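Local structure of glucanase (Klebsiella pneumoniae, 5GY3) at residues A[237-242]-A[276-281]; A[247-252]-A[263-268]; A[95-100]-A[110-115]; A[88-93]-A[156-161]. The protein probably hydrolyses internal beta-1,4-glucosidic bonds of cellulose and related beta-glucans, as a family 8 glycoside hydrolase. All coordinates share one frame; numbering follows the deposited sequence.

Contact 1 of 4, residues A[237-242]-A[276-281]; sequences PWKAWM and LTLGEP
Met242 reaches from helix 236-243 to Thr277 near the C-terminal end of helix 268-278, and its atoms can be followed in turn. Its CB lies 4.2 Å from Leu278 CD2, an apolar contact at the root of the side chain. With CG anti to the carbonyl carbon (chi1 -64°) and the rest of the chain extended, the thioether is carried onto Thr277: SD sits 3.6 Å from Thr277 CB and about as near to its CG2, the two side chains crossing at roughly a right angle. The terminal CE passes Thr277 OG1 at 3.9 Å, a van der Waals approach; the hydroxyl itself is hydrogen-bonded to Val273 O one helical turn back. The place is a helix end closed by a Schellman motif: Gly279 takes positive phi, 70°, and its N bonds back to Leu276 O. Just before that turn, Leu278 lays CD2 against the backbone of Lys239, 3.7 Å from Lys239 CA, the closest CA pair of the two segments being Lys239 and Leu278. Lys239 runs extended past Thr277, its CE 3.1 Å from Thr277 O, so the aliphatic part of the lysine borders this carbonyl. Trp238 CB also touches Thr277 CG2 at 3.9 Å, while its indole leads away to Ile221 and Pro222 of helix 220-228.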
# COMPACT_ATOMS: atom_id res chain seq x y z
N PRO A 237 -16.07 5.26 9.13
CA PRO A 237 -16.86 4.21 8.45
C PRO A 237 -16.25 2.83 8.60
O PRO A 237 -16.98 1.83 8.60
CB PRO A 237 -16.90 4.67 6.99
CG PRO A 237 -15.70 5.54 6.83
CD PRO A 237 -15.56 6.25 8.16
N TRP A 238 -14.92 2.75 8.72
CA TRP A 238 -14.26 1.46 8.88
C TRP A 238 -14.59 0.84 10.23
O TRP A 238 -14.94 -0.34 10.32
CB TRP A 238 -12.75 1.64 8.73
CG TRP A 238 -12.40 2.19 7.39
CD1 TRP A 238 -12.18 3.50 7.05
CD2 TRP A 238 -12.25 1.43 6.19
NE1 TRP A 238 -11.90 3.60 5.70
CE2 TRP A 238 -11.94 2.34 5.15
CE3 TRP A 238 -12.35 0.07 5.89
CZ2 TRP A 238 -11.72 1.92 3.84
CZ3 TRP A 238 -12.12 -0.34 4.59
CH2 TRP A 238 -11.82 0.58 3.58
N LYS A 239 -14.49 1.64 11.29
CA LYS A 239 -14.83 1.15 12.61
C LYS A 239 -16.30 0.76 12.69
O LYS A 239 -16.64 -0.29 13.24
CB LYS A 239 -14.50 2.23 13.65
CG LYS A 239 -13.00 2.51 13.80
CD LYS A 239 -12.76 3.66 14.78
CE LYS A 239 -11.29 3.70 15.21
NZ LYS A 239 -10.97 4.92 16.01
N ALA A 240 -17.18 1.59 12.11
CA ALA A 240 -18.62 1.30 12.16
C ALA A 240 -18.95 -0.01 11.45
O ALA A 240 -19.74 -0.81 11.96
CB ALA A 240 -19.42 2.45 11.55
N TRP A 241 -18.36 -0.23 10.28
CA TRP A 241 -18.66 -1.45 9.54
C TRP A 241 -18.12 -2.68 10.27
O TRP A 241 -18.84 -3.67 10.44
CB TRP A 241 -18.09 -1.36 8.13
CG TRP A 241 -18.47 -2.56 7.30
CD1 TRP A 241 -19.71 -2.84 6.80
CD2 TRP A 241 -17.61 -3.62 6.87
NE1 TRP A 241 -19.67 -4.03 6.09
CE2 TRP A 241 -18.39 -4.53 6.12
CE3 TRP A 241 -16.25 -3.91 7.06
CZ2 TRP A 241 -17.87 -5.69 5.55
CZ3 TRP A 241 -15.72 -5.07 6.49
CH2 TRP A 241 -16.54 -5.95 5.75
N MET A 242 -16.87 -2.62 10.73
CA MET A 242 -16.30 -3.76 11.43
C MET A 242 -17.01 -4.01 12.76
O MET A 242 -17.21 -5.17 13.15
CB MET A 242 -14.81 -3.53 11.65
CG MET A 242 -14.04 -3.47 10.32
SD MET A 242 -12.32 -3.04 10.59
CE MET A 242 -11.77 -2.86 8.89
N LEU A 276 -6.45 -3.83 14.39
CA LEU A 276 -5.83 -2.50 14.41
C LEU A 276 -6.88 -1.41 14.30
O LEU A 276 -6.84 -0.41 15.03
CB LEU A 276 -4.80 -2.38 13.29
CG LEU A 276 -4.06 -1.04 13.17
CD1 LEU A 276 -3.21 -0.76 14.42
CD2 LEU A 276 -3.20 -1.01 11.93
N THR A 277 -7.84 -1.58 13.38
CA THR A 277 -8.83 -0.53 13.15
C THR A 277 -9.68 -0.28 14.39
O THR A 277 -10.01 0.88 14.69
CB THR A 277 -9.72 -0.91 11.97
OG1 THR A 277 -8.90 -1.07 10.81
CG2 THR A 277 -10.79 0.15 11.69
N LEU A 278 -10.03 -1.33 15.11
CA LEU A 278 -10.88 -1.19 16.29
C LEU A 278 -10.09 -0.97 17.56
O LEU A 278 -10.69 -0.81 18.63
CB LEU A 278 -11.78 -2.43 16.43
CG LEU A 278 -12.81 -2.66 15.33
CD1 LEU A 278 -13.82 -3.76 15.70
CD2 LEU A 278 -13.52 -1.36 14.97
N GLY A 279 -8.76 -0.94 17.48
CA GLY A 279 -7.97 -0.78 18.68
C GLY A 279 -7.98 -1.96 19.61
O GLY A 279 -7.67 -1.82 20.79
N GLU A 280 -8.33 -3.14 19.11
CA GLU A 280 -8.33 -4.32 19.96
C GLU A 280 -6.89 -4.77 20.20
O GLU A 280 -6.14 -4.96 19.24
CB GLU A 280 -9.13 -5.45 19.34
CG GLU A 280 -9.49 -6.52 20.34
CD GLU A 280 -10.62 -7.40 19.87
OE1 GLU A 280 -10.54 -8.63 20.08
OE2 GLU A 280 -11.59 -6.86 19.28
N PRO A 281 -6.48 -4.96 21.46
CA PRO A 281 -5.11 -5.40 21.73
C PRO A 281 -4.78 -6.70 21.01
O PRO A 281 -5.57 -7.66 21.02
CB PRO A 281 -5.10 -5.59 23.26
CG PRO A 281 -6.20 -4.69 23.75
CD PRO A 281 -7.26 -4.76 22.69

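Contact 2 of 4, residues A[247-252]-A[263-268]; sequences RLQTPA and PWYMAG
Two backbone hydrogen bonds join Pro251 and its neighbours to the segment around Tyr265. Met266 N donates to Thr250 O over 2.8 Å, meeting the carbonyl almost head-on (C=O...N 173°), and Ala252 N donates to Trp264 O over 2.9 Å, in the plane of that carbonyl. Together they form a single beta bridge between Pro251 and Tyr265, the segments running 104° apart. The two loops flank strand 254-255, between helix 236-243 and helix 268-278. Thr250 O also receives a CA-H...O contact from Tyr265 CA at 3.1 Å. Beside the bridge, one water accepts from Thr250 N and lies within hydrogen-bonding distance of Arg247 O and Met266 O; a second links Met266 O with Leu248 O.

Farther out come two CH-pi contacts. Gln249 CA stands over the centre of the Tyr265 ring, 3.6 Å from its centroid, with the Gln249 side chain running alongside. Ala252 CB sits over a face of Trp264, 3.5 Å from the centroid of the six-membered ring. Met266 extends inward, its CE 3.5 Å from Pro251 O, towards Trp241. The crossing of these loops therefore rests on main-chain polarity, extended by water, with CH-pi packing on its more exposed flanks.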
# COMPACT_ATOMS: atom_id res chain seq x y z
N ARG A 247 -16.07 -10.41 15.64
CA ARG A 247 -14.66 -10.35 15.26
C ARG A 247 -14.27 -11.48 14.30
O ARG A 247 -13.58 -11.25 13.31
CB ARG A 247 -13.77 -10.41 16.50
CG ARG A 247 -12.30 -10.61 16.17
CD ARG A 247 -11.42 -10.44 17.38
NE ARG A 247 -10.01 -10.51 17.01
CZ ARG A 247 -9.31 -11.63 16.97
NH1 ARG A 247 -9.88 -12.79 17.29
NH2 ARG A 247 -8.03 -11.60 16.62
N LEU A 248 -14.72 -12.71 14.59
CA LEU A 248 -14.35 -13.87 13.79
C LEU A 248 -15.33 -14.15 12.65
O LEU A 248 -15.14 -15.13 11.92
CB LEU A 248 -14.22 -15.11 14.69
CG LEU A 248 -13.13 -15.04 15.75
CD1 LEU A 248 -13.14 -16.30 16.62
CD2 LEU A 248 -11.77 -14.85 15.11
N GLN A 249 -16.36 -13.33 12.47
CA GLN A 249 -17.32 -13.48 11.39
C GLN A 249 -17.49 -12.17 10.63
O GLN A 249 -18.60 -11.75 10.31
CB GLN A 249 -18.67 -13.96 11.91
CG GLN A 249 -18.66 -15.34 12.52
CD GLN A 249 -20.02 -15.70 13.10
OE1 GLN A 249 -20.22 -15.66 14.31
NE2 GLN A 249 -20.96 -16.04 12.24
N THR A 250 -16.37 -11.51 10.31
CA THR A 250 -16.40 -10.29 9.53
C THR A 250 -16.16 -10.62 8.07
O THR A 250 -15.13 -11.24 7.77
CB THR A 250 -15.34 -9.32 10.02
OG1 THR A 250 -15.56 -9.06 11.41
CG2 THR A 250 -15.40 -8.01 9.23
N PRO A 251 -17.05 -10.25 7.15
CA PRO A 251 -16.86 -10.62 5.74
C PRO A 251 -15.54 -10.09 5.19
O PRO A 251 -15.12 -8.98 5.51
CB PRO A 251 -18.06 -9.98 5.04
CG PRO A 251 -19.11 -9.87 6.14
CD PRO A 251 -18.33 -9.55 7.37
N ALA A 252 -14.89 -10.91 4.35
CA ALA A 252 -13.59 -10.53 3.81
C ALA A 252 -13.70 -9.42 2.77
O ALA A 252 -12.70 -8.75 2.50
CB ALA A 252 -12.90 -11.74 3.18
N PRO A 263 -19.10 -14.50 1.56
CA PRO A 263 -19.59 -15.56 2.44
C PRO A 263 -18.51 -16.14 3.34
O PRO A 263 -18.77 -17.12 4.05
CB PRO A 263 -20.10 -16.61 1.45
CG PRO A 263 -19.16 -16.48 0.31
CD PRO A 263 -18.90 -14.98 0.18
N TRP A 264 -17.30 -15.60 3.31
CA TRP A 264 -16.24 -16.06 4.19
C TRP A 264 -15.60 -14.86 4.86
O TRP A 264 -15.81 -13.70 4.46
CB TRP A 264 -15.22 -16.91 3.42
CG TRP A 264 -14.57 -16.18 2.29
CD1 TRP A 264 -15.09 -15.94 1.05
CD2 TRP A 264 -13.27 -15.58 2.30
NE1 TRP A 264 -14.20 -15.24 0.29
CE2 TRP A 264 -13.06 -15.01 1.03
CE3 TRP A 264 -12.26 -15.48 3.27
CZ2 TRP A 264 -11.90 -14.33 0.70
CZ3 TRP A 264 -11.10 -14.81 2.93
CH2 TRP A 264 -10.93 -14.24 1.66
N TYR A 265 -14.84 -15.15 5.91
CA TYR A 265 -14.51 -14.17 6.93
C TYR A 265 -13.03 -13.83 6.97
O TYR A 265 -12.17 -14.65 6.64
CB TYR A 265 -14.92 -14.67 8.32
CG TYR A 265 -16.36 -15.10 8.40
CD1 TYR A 265 -17.37 -14.35 7.82
CD2 TYR A 265 -16.70 -16.27 9.06
CE1 TYR A 265 -18.71 -14.75 7.91
CE2 TYR A 265 -18.02 -16.68 9.16
CZ TYR A 265 -19.02 -15.92 8.58
OH TYR A 265 -20.32 -16.34 8.68
N MET A 266 -12.75 -12.61 7.44
CA MET A 266 -11.38 -12.18 7.64
C MET A 266 -10.67 -13.06 8.65
O MET A 266 -11.21 -13.37 9.72
CB MET A 266 -11.34 -10.72 8.11
CG MET A 266 -11.96 -9.76 7.14
SD MET A 266 -11.64 -8.07 7.71
CE MET A 266 -12.25 -7.15 6.31
N ALA A 267 -9.44 -13.44 8.30
CA ALA A 267 -8.55 -14.20 9.15
C ALA A 267 -7.15 -13.66 8.93
O ALA A 267 -6.94 -12.80 8.07
CB ALA A 267 -8.63 -15.70 8.85
N GLY A 268 -6.19 -14.15 9.71
CA GLY A 268 -4.79 -13.84 9.44
C GLY A 268 -4.53 -12.35 9.32
O GLY A 268 -4.92 -11.56 10.20
O HOH W 1 -13.63 -12.23 10.76
O HOH W 2 -12.02 -15.57 11.06

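Contact 3 of 4, residues A[95-100]-A[110-115]; sequences ALLRAQ and IASDAI
Ala111 meets Leu96 first along helix 106-123: its CB lies 4.0 Å from Leu96 CD1, methyl against methyl. One residue on, Ser112 forms the closest backbone approach, its CA 5.5 Å from Leu96 CA. Its CB faces Leu96 CB at 3.9 Å, the small residue letting the two helices draw to 8.2 Å between the axes of the short segments. Ser112 OG is anti to the backbone N (chi1 179°), which directs it beside Leu97, where CD1 and CB of the leucine each come within 3.8 Å. These are apolar flanks to a hydroxyl whose polar partner is Ala93 O, a carbonyl of the same helix as Leu97; the hydrogen bond ties the serine to helix 86-103 within otherwise hydrophobic surroundings. Ile115, a turn beyond Ala111, brings CD1 to 3.8 Å from Leu96 CD1, the two side chains crossing at about a right angle. Leu96 CD1 is thus touched by Ala111 and Ile115, residues four apart on one face of the second helix.

The segments run nearly antiparallel, with 156° between their directions, as expected of consecutive helices joined by the short turn between residues 103 and 106. Such a helical hairpin is the building element of the (alpha/alpha)6 barrel of family 8 glycoside hydrolases. Leu96 also packs on Met36 of helix 29-41 and on Phe48 and Trp52 of helix 45-59, while Ile115 reaches the loop residues Arg60 and Phe67.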
# COMPACT_ATOMS: atom_id res chain seq x y z
N ALA A 95 10.66 3.17 2.45
CA ALA A 95 11.61 2.28 3.11
C ALA A 95 13.03 2.83 3.06
O ALA A 95 13.78 2.73 4.05
CB ALA A 95 11.54 0.89 2.46
N LEU A 96 13.42 3.42 1.92
CA LEU A 96 14.76 4.00 1.80
C LEU A 96 14.95 5.17 2.75
O LEU A 96 16.01 5.31 3.38
CB LEU A 96 15.00 4.46 0.35
CG LEU A 96 15.30 3.28 -0.59
CD1 LEU A 96 15.04 3.64 -2.05
CD2 LEU A 96 16.74 2.79 -0.37
N LEU A 97 13.94 6.04 2.87
CA LEU A 97 14.01 7.12 3.84
C LEU A 97 14.21 6.58 5.25
O LEU A 97 15.06 7.06 6.02
CB LEU A 97 12.75 7.97 3.74
CG LEU A 97 12.84 9.44 4.11
CD1 LEU A 97 13.97 10.06 3.29
CD2 LEU A 97 11.50 10.09 3.77
N ARG A 98 13.45 5.54 5.61
CA ARG A 98 13.57 4.96 6.94
C ARG A 98 14.91 4.25 7.13
O ARG A 98 15.46 4.23 8.24
CB ARG A 98 12.39 4.03 7.20
CG ARG A 98 11.09 4.83 7.41
CD ARG A 98 9.82 4.02 7.10
NE ARG A 98 9.46 3.05 8.13
CZ ARG A 98 8.60 3.26 9.12
NH1 ARG A 98 7.99 4.44 9.25
NH2 ARG A 98 8.32 2.29 9.98
N ALA A 99 15.46 3.70 6.05
CA ALA A 99 16.77 3.06 6.13
C ALA A 99 17.87 4.07 6.46
O ALA A 99 18.81 3.76 7.19
CB ALA A 99 17.08 2.34 4.82
N GLN A 100 17.78 5.28 5.90
CA GLN A 100 18.76 6.31 6.23
C GLN A 100 18.77 6.58 7.72
O GLN A 100 19.84 6.72 8.33
CB GLN A 100 18.47 7.60 5.47
CG GLN A 100 19.45 8.74 5.82
CD GLN A 100 19.03 9.52 7.04
OE1 GLN A 100 17.85 9.83 7.21
NE2 GLN A 100 19.99 9.84 7.91
N ILE A 110 19.33 9.80 -0.40
CA ILE A 110 19.52 10.34 -1.74
C ILE A 110 18.76 9.51 -2.76
O ILE A 110 18.16 10.05 -3.70
CB ILE A 110 21.02 10.45 -2.07
CG1 ILE A 110 21.63 11.59 -1.25
CG2 ILE A 110 21.24 10.64 -3.58
CD1 ILE A 110 23.15 11.61 -1.23
N ALA A 111 18.72 8.18 -2.57
CA ALA A 111 17.92 7.34 -3.45
C ALA A 111 16.44 7.63 -3.30
O ALA A 111 15.71 7.73 -4.30
CB ALA A 111 18.21 5.86 -3.16
N SER A 112 15.97 7.77 -2.06
CA SER A 112 14.57 8.10 -1.82
C SER A 112 14.18 9.39 -2.52
O SER A 112 13.13 9.46 -3.18
CB SER A 112 14.32 8.21 -0.31
OG SER A 112 12.97 8.56 -0.05
N ASP A 113 15.02 10.42 -2.41
CA ASP A 113 14.70 11.74 -2.96
C ASP A 113 14.43 11.67 -4.46
O ASP A 113 13.58 12.41 -4.97
CB ASP A 113 15.84 12.72 -2.69
CG ASP A 113 16.03 13.03 -1.22
OD1 ASP A 113 15.07 12.86 -0.45
OD2 ASP A 113 17.15 13.47 -0.85
N ALA A 114 15.19 10.85 -5.19
CA ALA A 114 14.98 10.74 -6.63
C ALA A 114 13.61 10.16 -6.94
O ALA A 114 12.92 10.63 -7.85
CB ALA A 114 16.10 9.90 -7.26
N ILE A 115 13.21 9.13 -6.18
CA ILE A 115 11.93 8.47 -6.40
C ILE A 115 10.77 9.39 -6.02
O ILE A 115 9.78 9.48 -6.76
CB ILE A 115 11.87 7.15 -5.61
CG1 ILE A 115 13.01 6.23 -6.06
CG2 ILE A 115 10.49 6.47 -5.77
CD1 ILE A 115 13.32 5.09 -5.09

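Contact 4 of 4, residues A[88-93]-A[156-161]; sequences GDTLIA and PAWRAF
The chi1 torsions of Thr90 and Phe161 turn a methyl and a ring toward each other. In Thr90, chi1 of -64° sets OG1 beside the backbone N, on the side of its own helix, and leaves CG2 anti to that N, pointing at helix 155-164. In Phe161, CG is anti to the carbonyl carbon (chi1 -62°), and the ring is carried back across the gap to helix 86-103. The Thr90 methyl then serves three partners: Ala157 CB at 3.6 Å, Phe161 CE2 at 3.8 Å, and the edge of the Trp158 indole, near its plane. Phe161 presents its edge to the main chain, CZ approaching Thr90 O at 3.6 Å in the plane of the ring. Ala93, one turn further along, adds its CB at 4.0 Å from the same CZ.

The segment axes are 10.0 Å apart at their closest and 51° apart in direction, an inclined helix packing in which the Phe161 ring spans the separation. A water completes the polar side: it donates to Thr90 OG1 over 2.9 Å and accepts from Trp158 NE1 over 2.8 Å. Thr90 OG1 is also hydrogen-bonded to Ser86 O in the preceding turn, and Trp170 packs on both Phe161, edge to face, and Trp158. Asp87, predicted to be the nucleophile, has its side chain about 5 Å from that of Thr90. The threonine thus divides its chemistry: its methyl joins the apolar interhelical packing, while its hydroxyl, held by main chain and water, gives the indole N-H a buried polar link close to the predicted active site.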
# COMPACT_ATOMS: atom_id res chain seq x y z
N GLY A 88 3.66 0.91 -4.95
CA GLY A 88 4.93 0.22 -4.82
C GLY A 88 6.11 1.17 -4.83
O GLY A 88 7.00 1.07 -3.99
N ASP A 89 6.13 2.10 -5.80
CA ASP A 89 7.18 3.12 -5.83
C ASP A 89 7.24 3.88 -4.51
O ASP A 89 8.33 4.20 -4.01
CB ASP A 89 6.94 4.15 -6.94
CG ASP A 89 6.73 3.54 -8.32
OD1 ASP A 89 7.43 2.57 -8.69
OD2 ASP A 89 5.87 4.08 -9.05
N THR A 90 6.08 4.24 -3.97
CA THR A 90 6.02 4.98 -2.71
C THR A 90 6.62 4.17 -1.57
O THR A 90 7.39 4.69 -0.75
CB THR A 90 4.56 5.34 -2.40
OG1 THR A 90 4.06 6.23 -3.41
CG2 THR A 90 4.43 5.98 -1.04
N LEU A 91 6.23 2.89 -1.47
CA LEU A 91 6.71 2.04 -0.38
C LEU A 91 8.22 1.89 -0.42
O LEU A 91 8.89 1.93 0.63
CB LEU A 91 6.04 0.67 -0.46
CG LEU A 91 4.54 0.68 -0.19
CD1 LEU A 91 3.91 -0.62 -0.69
CD2 LEU A 91 4.28 0.88 1.29
N ILE A 92 8.76 1.72 -1.62
CA ILE A 92 10.21 1.62 -1.81
C ILE A 92 10.89 2.91 -1.35
O ILE A 92 11.88 2.88 -0.61
CB ILE A 92 10.54 1.29 -3.27
CG1 ILE A 92 10.10 -0.14 -3.62
CG2 ILE A 92 12.04 1.49 -3.55
CD1 ILE A 92 9.96 -0.44 -5.14
N ALA A 93 10.38 4.06 -1.80
CA ALA A 93 11.00 5.33 -1.43
C ALA A 93 10.89 5.57 0.07
O ALA A 93 11.79 6.15 0.69
CB ALA A 93 10.36 6.49 -2.19
N PRO A 156 1.01 7.70 5.72
CA PRO A 156 2.21 7.82 6.57
C PRO A 156 3.50 8.01 5.76
O PRO A 156 4.43 8.68 6.24
CB PRO A 156 2.22 6.51 7.37
CG PRO A 156 1.47 5.54 6.49
CD PRO A 156 0.38 6.37 5.86
N ALA A 157 3.57 7.43 4.56
CA ALA A 157 4.70 7.68 3.69
C ALA A 157 4.73 9.14 3.24
O ALA A 157 5.79 9.77 3.24
CB ALA A 157 4.65 6.75 2.48
N TRP A 158 3.58 9.68 2.83
CA TRP A 158 3.53 11.06 2.36
C TRP A 158 3.98 12.03 3.45
O TRP A 158 4.66 13.02 3.17
CB TRP A 158 2.13 11.41 1.88
CG TRP A 158 1.69 10.62 0.68
CD1 TRP A 158 2.42 9.69 -0.01
CD2 TRP A 158 0.42 10.70 0.03
NE1 TRP A 158 1.67 9.19 -1.06
CE2 TRP A 158 0.44 9.79 -1.04
CE3 TRP A 158 -0.74 11.46 0.26
CZ2 TRP A 158 -0.65 9.62 -1.90
CZ3 TRP A 158 -1.83 11.28 -0.58
CH2 TRP A 158 -1.78 10.37 -1.66
N ARG A 159 3.58 11.77 4.70
CA ARG A 159 4.01 12.63 5.79
C ARG A 159 5.52 12.56 5.96
O ARG A 159 6.18 13.59 6.14
CB ARG A 159 3.28 12.25 7.09
CG ARG A 159 3.66 13.09 8.31
CD ARG A 159 3.81 12.24 9.56
NE ARG A 159 4.27 10.87 9.21
CZ ARG A 159 5.50 10.42 9.39
NH1 ARG A 159 6.40 11.23 9.91
NH2 ARG A 159 5.80 9.18 9.06
N ALA A 160 6.09 11.36 5.88
CA ALA A 160 7.54 11.21 5.96
C ALA A 160 8.24 11.94 4.82
O ALA A 160 9.26 12.61 5.04
CB ALA A 160 7.93 9.73 5.94
N PHE A 161 7.71 11.83 3.60
CA PHE A 161 8.30 12.56 2.48
C PHE A 161 8.33 14.05 2.76
O PHE A 161 9.36 14.72 2.55
CB PHE A 161 7.50 12.31 1.19
CG PHE A 161 7.47 10.87 0.73
CD1 PHE A 161 8.39 9.94 1.18
CD2 PHE A 161 6.49 10.46 -0.18
CE1 PHE A 161 8.35 8.61 0.73
CE2 PHE A 161 6.45 9.15 -0.64
CZ PHE A 161 7.38 8.22 -0.18
O HOH W 3 1.41 6.65 -2.28

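In the fold
Contacts 3 and 4 share helix 86-103 and lie with centres 9 Å apart; Ile115 of contact 3 packs on Ala93 of contact 4, so Ala93 belongs to both packings. Contact 4 is the more central, about 9 Å from the chain's centre, against 17 Å for contact 3. Contacts 1 and 2 lie farther out, at 19 and 21 Å, and touch through Trp241, which meets Pro251, Thr250 and Met266. Contacts 1, 3 and 4 are buried helix packing made largely by side chains, contact 4 adding a water bridge; contact 2, partly exposed and made of loops, depends instead on direct backbone hydrogen bonds.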